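Cytochrome P450 (Rhodococcus erythropolis, PDB 3WEC) is a heme monooxygenase that N-hydroxylates the quinoline ring of an aurachin RE precursor, a step essential for the antibiotic activity of these alkaloids. Local coordinates at residues L238-D241 with E242-A245; A31-R34 with T35-I39; F190-P193 with K194-D198. All coordinates share one frame; numbering follows the deposited sequence.

Interaction 1 (L238-D241 with E242-A245); sequences LSVD and EIAA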
loop_
_atom_site.group_PDB
_atom_site.type_symbol
_atom_site.label_atom_id
_atom_site.label_comp_id
_atom_site.label_asym_id
_atom_site.label_seq_id
_atom_site.Cartn_x
_atom_site.Cartn_y
_atom_site.Cartn_z
ATOM N N LEU A 238 -2.076 23.629 7.518
ATOM C CA LEU A 238 -3.097 22.614 7.848
ATOM C C LEU A 238 -3.873 23.017 9.077
ATOM O O LEU A 238 -3.265 23.433 10.068
ATOM C CB LEU A 238 -2.475 21.246 8.068
ATOM C CG LEU A 238 -1.776 20.672 6.827
ATOM C CD1 LEU A 238 -0.923 19.475 7.176
ATOM C CD2 LEU A 238 -2.752 20.367 5.690
ATOM N N SER A 239 -5.203 22.925 9.000
ATOM C CA SER A 239 -6.033 22.935 10.182
ATOM C C SER A 239 -5.637 21.774 11.103
ATOM O O SER A 239 -4.776 20.971 10.759
ATOM C CB SER A 239 -7.515 22.839 9.806
ATOM O OG SER A 239 -7.940 21.485 9.768
ATOM N N VAL A 240 -6.296 21.675 12.258
ATOM C CA VAL A 240 -5.991 20.663 13.250
ATOM C C VAL A 240 -6.748 19.344 12.946
ATOM O O VAL A 240 -6.223 18.238 13.174
ATOM C CB VAL A 240 -6.225 21.220 14.680
ATOM C CG1 VAL A 240 -6.068 20.133 15.730
ATOM C CG2 VAL A 240 -5.237 22.347 14.970
ATOM N N ASP A 241 -7.954 19.429 12.392
ATOM C CA ASP A 241 -8.586 18.209 11.872
ATOM C C ASP A 241 -7.851 17.650 10.628
ATOM O O ASP A 241 -7.828 16.443 10.433
ATOM C CB ASP A 241 -10.080 18.408 11.564
ATOM C CG ASP A 241 -10.864 18.950 12.742
ATOM O OD1 ASP A 241 -11.682 19.864 12.507
ATOM O OD2 ASP A 241 -10.688 18.467 13.891
ATOM N N GLU A 242 -7.256 18.529 9.804
ATOM C CA GLU A 242 -6.455 18.089 8.659
ATOM C C GLU A 242 -5.212 17.335 9.136
ATOM O O GLU A 242 -4.910 16.269 8.593
ATOM C CB GLU A 242 -6.114 19.263 7.696
ATOM C CG GLU A 242 -7.295 19.792 6.875
ATOM C CD GLU A 242 -6.994 21.066 6.053
ATOM O OE1 GLU A 242 -6.108 21.901 6.401
ATOM O OE2 GLU A 242 -7.659 21.237 5.016
ATOM N N ILE A 243 -4.567 17.830 10.204
ATOM C CA ILE A 243 -3.355 17.243 10.798
ATOM C C ILE A 243 -3.659 15.851 11.366
ATOM O O ILE A 243 -2.893 14.920 11.171
ATOM C CB ILE A 243 -2.743 18.117 11.941
ATOM C CG1 ILE A 243 -2.154 19.422 11.432
ATOM C CG2 ILE A 243 -1.640 17.363 12.685
ATOM C CD1 ILE A 243 -2.160 20.532 12.447
ATOM N N ALA A 244 -4.789 15.703 12.033
ATOM C CA ALA A 244 -5.159 14.427 12.656
ATOM C C ALA A 244 -5.600 13.394 11.613
ATOM O O ALA A 244 -5.244 12.199 11.709
ATOM C CB ALA A 244 -6.253 14.653 13.663
ATOM N N ALA A 245 -6.365 13.836 10.608
ATOM C CA ALA A 245 -6.752 12.935 9.523
ATOM C C ALA A 245 -5.571 12.395 8.678
ATOM O O ALA A 245 -5.535 11.190 8.381
ATOM C CB ALA A 245 -7.846 13.546 8.662
#
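Ser239 and Glu242 exchange bonds at the first turn of helix 240-271. The amide of Glu242 gives its hydrogen to Ser239 OG, N to OG 3.0 Å in a fairly straight bond. In return the Glu242 carboxylate reaches back to the Ser239 amide, with OE1 lying 2.9 Å from Ser239 N. The donor meets OE1 on its anti side, 25° out of the carboxylate plane. Glu242 manages this with CG beside its own backbone N (chi1 -72°) and the chain extended beyond it. The two reciprocal bonds make a capping box with Ser239 as N-cap, opening the long helix that in the P450 fold is called helix I. OE1 also pairs with Arg110, and OE2 with Arg98, so both carboxylate oxygens are satisfied and two arginines would be expected to favour the charged form. Ser239 O accepts from Ile243 N at 3.2 Å, the donor standing 36° above the carbonyl plane. Regular bonds follow from Ala244 N to Val240 O and from Ala245 N to Asp241 O, while Asp241 OD2 forms a salt bridge with Arg212 NE on helix 194-216. Leu238 CB also rests on Ile243 CG1 (3.8 Å), and both side chains touch Leu228.

Interaction 2 (A31-R34 with T35-I39); sequences ARLR and TELPI
Thr35 N bonds to Ala31 O at 3.1 Å, almost straight at 171°, and Glu36 N to Arg32 O at 3.0 Å, closing the last turn of helix 27-36. Thr35 OG1, set beside its own backbone N, adds a weak bond of 3.5 Å to the same Ala31 carbonyl, which thus has two donors from one residue. On the exposed side of the helix Arg32 and Glu36, one turn apart, form a salt bridge. Arg32 NH2 comes within 3.0 Å of Glu36 OE2, but the hydrogen bond in it is weak: the N-H...O angle is only 120°, and the guanidinium and carboxylate planes are turned 54° apart. A bend at chi3 in the arginine brings the group round to the acid. The Arg34 guanidinium has Ala31 CA against one face, toward its rim, while NH1 bonds to Ser330 OG. Leu37 is the first residue to leave helical geometry, and Pro38, with no amide hydrogen to offer, follows as the chain heads for strand 39-41. On the inner side Leu33 CD2 meets Leu37 CD2 at 4.0 Å, and Leu33 also packs on Ala50 and Leu327. The bent geometry of the exposed ion pair is consistent with a weak, adjustable pairing, whereas the backbone bonds of this turn are straighter.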
loop_
_atom_site.group_PDB
_atom_site.type_symbol
_atom_site.label_atom_id
_atom_site.label_comp_id
_atom_site.label_asym_id
_atom_site.label_seq_id
_atom_site.Cartn_x
_atom_site.Cartn_y
_atom_site.Cartn_z
ATOM N N ALA A 31 -2.572 -12.641 -17.437
ATOM C CA ALA A 31 -2.034 -12.921 -18.754
ATOM C C ALA A 31 -3.175 -12.998 -19.799
ATOM O O ALA A 31 -3.137 -12.267 -20.798
ATOM C CB ALA A 31 -1.181 -14.187 -18.742
ATOM N N ARG A 32 -4.184 -13.843 -19.532
ATOM C CA ARG A 32 -5.396 -13.955 -20.365
ATOM C C ARG A 32 -5.938 -12.567 -20.687
ATOM O O ARG A 32 -6.123 -12.242 -21.845
ATOM C CB ARG A 32 -6.500 -14.796 -19.686
ATOM C CG ARG A 32 -6.347 -16.313 -19.734
ATOM C CD ARG A 32 -7.702 -16.981 -19.557
ATOM N NE ARG A 32 -8.388 -17.084 -20.846
ATOM C CZ ARG A 32 -9.703 -17.202 -21.026
ATOM N NH1 ARG A 32 -10.530 -17.208 -19.989
ATOM N NH2 ARG A 32 -10.199 -17.294 -22.254
ATOM N N LEU A 33 -6.163 -11.751 -19.656
ATOM C CA LEU A 33 -6.596 -10.352 -19.818
ATOM C C LEU A 33 -5.788 -9.502 -20.818
ATOM O O LEU A 33 -6.373 -8.824 -21.654
ATOM C CB LEU A 33 -6.641 -9.627 -18.463
ATOM C CG LEU A 33 -7.954 -9.732 -17.684
ATOM C CD1 LEU A 33 -7.858 -8.992 -16.353
ATOM C CD2 LEU A 33 -9.139 -9.227 -18.491
ATOM N N ARG A 34 -4.463 -9.516 -20.708
ATOM C CA ARG A 34 -3.619 -8.711 -21.599
ATOM C C ARG A 34 -3.634 -9.190 -23.066
ATOM O O ARG A 34 -3.709 -8.363 -23.975
ATOM C CB ARG A 34 -2.191 -8.622 -21.060
ATOM C CG ARG A 34 -2.085 -7.945 -19.699
ATOM C CD ARG A 34 -0.659 -7.507 -19.410
ATOM N NE ARG A 34 0.256 -8.643 -19.384
ATOM C CZ ARG A 34 0.379 -9.476 -18.358
ATOM N NH1 ARG A 34 -0.343 -9.309 -17.262
ATOM N NH2 ARG A 34 1.242 -10.466 -18.416
ATOM N N THR A 35 -3.576 -10.505 -23.304
ATOM C CA THR A 35 -3.610 -11.032 -24.688
ATOM C C THR A 35 -4.988 -10.867 -25.341
ATOM O O THR A 35 -5.076 -10.592 -26.549
ATOM C CB THR A 35 -3.189 -12.525 -24.795
ATOM O OG1 THR A 35 -1.996 -12.758 -24.047
ATOM C CG2 THR A 35 -2.936 -12.931 -26.257
ATOM N N GLU A 36 -6.055 -11.020 -24.550
ATOM C CA GLU A 36 -7.422 -11.117 -25.098
ATOM C C GLU A 36 -8.354 -9.927 -24.817
ATOM O O GLU A 36 -9.043 -9.459 -25.733
ATOM C CB GLU A 36 -8.087 -12.420 -24.628
ATOM C CG GLU A 36 -7.334 -13.676 -25.043
ATOM C CD GLU A 36 -7.555 -14.849 -24.104
ATOM O OE1 GLU A 36 -6.547 -15.421 -23.622
ATOM O OE2 GLU A 36 -8.731 -15.203 -23.857
ATOM N N LEU A 37 -8.358 -9.447 -23.563
ATOM C CA LEU A 37 -9.346 -8.477 -23.061
ATOM C C LEU A 37 -8.673 -7.408 -22.171
ATOM O O LEU A 37 -8.825 -7.415 -20.936
ATOM C CB LEU A 37 -10.427 -9.237 -22.280
ATOM C CG LEU A 37 -11.770 -8.646 -21.840
ATOM C CD1 LEU A 37 -12.745 -8.467 -23.002
ATOM C CD2 LEU A 37 -12.366 -9.552 -20.769
ATOM N N PRO A 38 -7.920 -6.488 -22.804
ATOM C CA PRO A 38 -7.137 -5.496 -22.075
ATOM C C PRO A 38 -7.987 -4.522 -21.229
ATOM O O PRO A 38 -7.529 -4.055 -20.178
ATOM C CB PRO A 38 -6.391 -4.752 -23.184
ATOM C CG PRO A 38 -7.216 -4.943 -24.414
ATOM C CD PRO A 38 -7.846 -6.296 -24.266
ATOM N N ILE A 39 -9.210 -4.218 -21.676
ATOM C CA ILE A 39 -10.109 -3.324 -20.914
ATOM C C ILE A 39 -11.523 -3.889 -20.947
ATOM O O ILE A 39 -11.966 -4.366 -21.988
ATOM C CB ILE A 39 -10.131 -1.867 -21.475
ATOM C CG1 ILE A 39 -8.718 -1.242 -21.507
ATOM C CG2 ILE A 39 -11.082 -0.974 -20.666
ATOM C CD1 ILE A 39 -8.071 -1.168 -22.875
#

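Interaction 3 (F190-P193 with K194-D198); sequences FAIP and KEVAD
Ile192 packs closely on Val196, CG1 of the first lying 3.6 Å from CG1 of the second, a snug apolar contact between loop and helix. The isoleucine sends CG1 anti to its backbone N (chi1 178°), and the extended chain carries CD1 onward over the first turn, 3.8 Å from Ala197 N and 4.3 Å from Ala197 CB. Val196 likewise turns CG1 anti to its N, and the two side chains cross at a slant. This side is backed by the protein, Ile192 resting on Pro86 and Ala197 on Pro87. Pro193 takes the N-cap position of helix 194-216, which corresponds to the G helix of the P450 fold and here follows directly from the loop after helix 172-182. Its carbonyl starts the helical bonding: Ala197 N donates to Pro193 O at 3.2 Å, at 166° and in the carbonyl plane, while Val196 N offers the same oxygen a weak bond of 3.5 Å. The solvent side is less well fitted. Here the exposed proline ring meets the aliphatic part of Lys194, whose chain curls back through off-staggered torsions, so its modelled place is doubtful. Glu195 carries its carboxylate away from the loop toward Arg199, a long, weak ion pair.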
loop_
_atom_site.group_PDB
_atom_site.type_symbol
_atom_site.label_atom_id
_atom_site.label_comp_id
_atom_site.label_asym_id
_atom_site.label_seq_id
_atom_site.Cartn_x
_atom_site.Cartn_y
_atom_site.Cartn_z
ATOM N N PHE A 190 -15.754 -7.337 2.436
ATOM C CA PHE A 190 -17.100 -7.597 2.893
ATOM C C PHE A 190 -17.173 -8.938 3.594
ATOM O O PHE A 190 -18.247 -9.540 3.706
ATOM C CB PHE A 190 -18.037 -7.649 1.698
ATOM C CG PHE A 190 -18.286 -6.335 1.069
ATOM C CD1 PHE A 190 -19.358 -5.562 1.467
ATOM C CD2 PHE A 190 -17.451 -5.869 0.059
ATOM C CE1 PHE A 190 -19.592 -4.325 0.882
ATOM C CE2 PHE A 190 -17.677 -4.636 -0.533
ATOM C CZ PHE A 190 -18.745 -3.859 -0.120
ATOM N N ALA A 191 -16.037 -9.455 4.031
ATOM C CA ALA A 191 -16.078 -10.686 4.839
ATOM C C ALA A 191 -15.570 -10.317 6.232
ATOM O O ALA A 191 -14.528 -10.830 6.693
ATOM C CB ALA A 191 -15.246 -11.814 4.207
ATOM N N ILE A 192 -16.316 -9.400 6.862
ATOM C CA ILE A 192 -15.946 -8.765 8.133
ATOM C C ILE A 192 -17.193 -8.689 9.015
ATOM O O ILE A 192 -18.125 -7.972 8.695
ATOM C CB ILE A 192 -15.238 -7.385 7.936
ATOM C CG1 ILE A 192 -14.914 -6.734 9.270
ATOM C CG2 ILE A 192 -16.071 -6.418 7.105
ATOM C CD1 ILE A 192 -14.460 -5.301 9.130
ATOM N N PRO A 193 -17.234 -9.505 10.089
ATOM C CA PRO A 193 -18.312 -9.438 11.078
ATOM C C PRO A 193 -18.432 -8.053 11.713
ATOM O O PRO A 193 -17.517 -7.230 11.598
ATOM C CB PRO A 193 -17.921 -10.502 12.114
ATOM C CG PRO A 193 -17.088 -11.483 11.354
ATOM C CD PRO A 193 -16.324 -10.637 10.341
ATOM N N LYS A 194 -19.577 -7.839 12.373
ATOM C CA LYS A 194 -20.077 -6.565 12.929
ATOM C C LYS A 194 -19.243 -5.983 14.056
ATOM O O LYS A 194 -18.901 -4.806 14.026
ATOM C CB LYS A 194 -21.521 -6.762 13.455
ATOM C CG LYS A 194 -21.873 -8.176 13.958
ATOM C CD LYS A 194 -20.658 -9.015 14.383
ATOM C CE LYS A 194 -20.758 -10.453 13.898
ATOM N NZ LYS A 194 -20.990 -11.422 15.000
ATOM N N GLU A 195 -18.956 -6.828 15.050
ATOM C CA GLU A 195 -18.182 -6.469 16.243
ATOM C C GLU A 195 -16.776 -5.962 15.919
ATOM O O GLU A 195 -16.158 -5.282 16.744
ATOM C CB GLU A 195 -18.095 -7.671 17.206
ATOM C CG GLU A 195 -16.880 -7.654 18.137
ATOM C CD GLU A 195 -16.848 -8.781 19.162
ATOM O OE1 GLU A 195 -15.722 -9.184 19.542
ATOM O OE2 GLU A 195 -17.924 -9.258 19.599
ATOM N N VAL A 196 -16.309 -6.308 14.711
ATOM C CA VAL A 196 -14.981 -6.068 14.198
ATOM C C VAL A 196 -14.979 -4.769 13.397
ATOM O O VAL A 196 -14.056 -3.950 13.538
ATOM C CB VAL A 196 -14.524 -7.252 13.292
ATOM C CG1 VAL A 196 -13.292 -6.885 12.467
ATOM C CG2 VAL A 196 -14.245 -8.487 14.121
ATOM N N ALA A 197 -16.016 -4.588 12.569
ATOM C CA ALA A 197 -16.301 -3.272 11.944
ATOM C C ALA A 197 -16.344 -2.238 13.082
ATOM O O ALA A 197 -15.550 -1.348 13.116
ATOM C CB ALA A 197 -17.646 -3.318 11.194
ATOM N N ASP A 198 -17.245 -2.419 14.048
ATOM C CA ASP A 198 -17.326 -1.571 15.261
ATOM C C ASP A 198 -15.978 -1.353 15.942
ATOM O O ASP A 198 -15.519 -0.201 16.060
ATOM C CB ASP A 198 -18.303 -2.179 16.300
ATOM C CG ASP A 198 -19.748 -2.156 15.847
ATOM O OD1 ASP A 198 -20.629 -2.466 16.687
ATOM O OD2 ASP A 198 -20.023 -1.819 14.674
#

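All three contacts are turns at helix ends, two at starts and one at a finish. Interactions 1 and 3 open helices 240-271 and 194-216, which also meet directly: Asp241 of interaction 1 is bound by Arg212 of the latter. The centres of interactions 1 and 3 nevertheless lie 28 Å apart, since interaction 3 is at the start of helix 194-216 and Arg212 lies near its other end. Interaction 2 closes helix 27-36 on the opposite side of the chain's centre from interaction 1, the two centres being 43 Å apart. Interaction 1 comes nearest the active site, the Ala245 side chain about 11 Å from both heme and bound quinolone intermediate; the Ile192 side chain of interaction 3 is about 14 Å from that ligand.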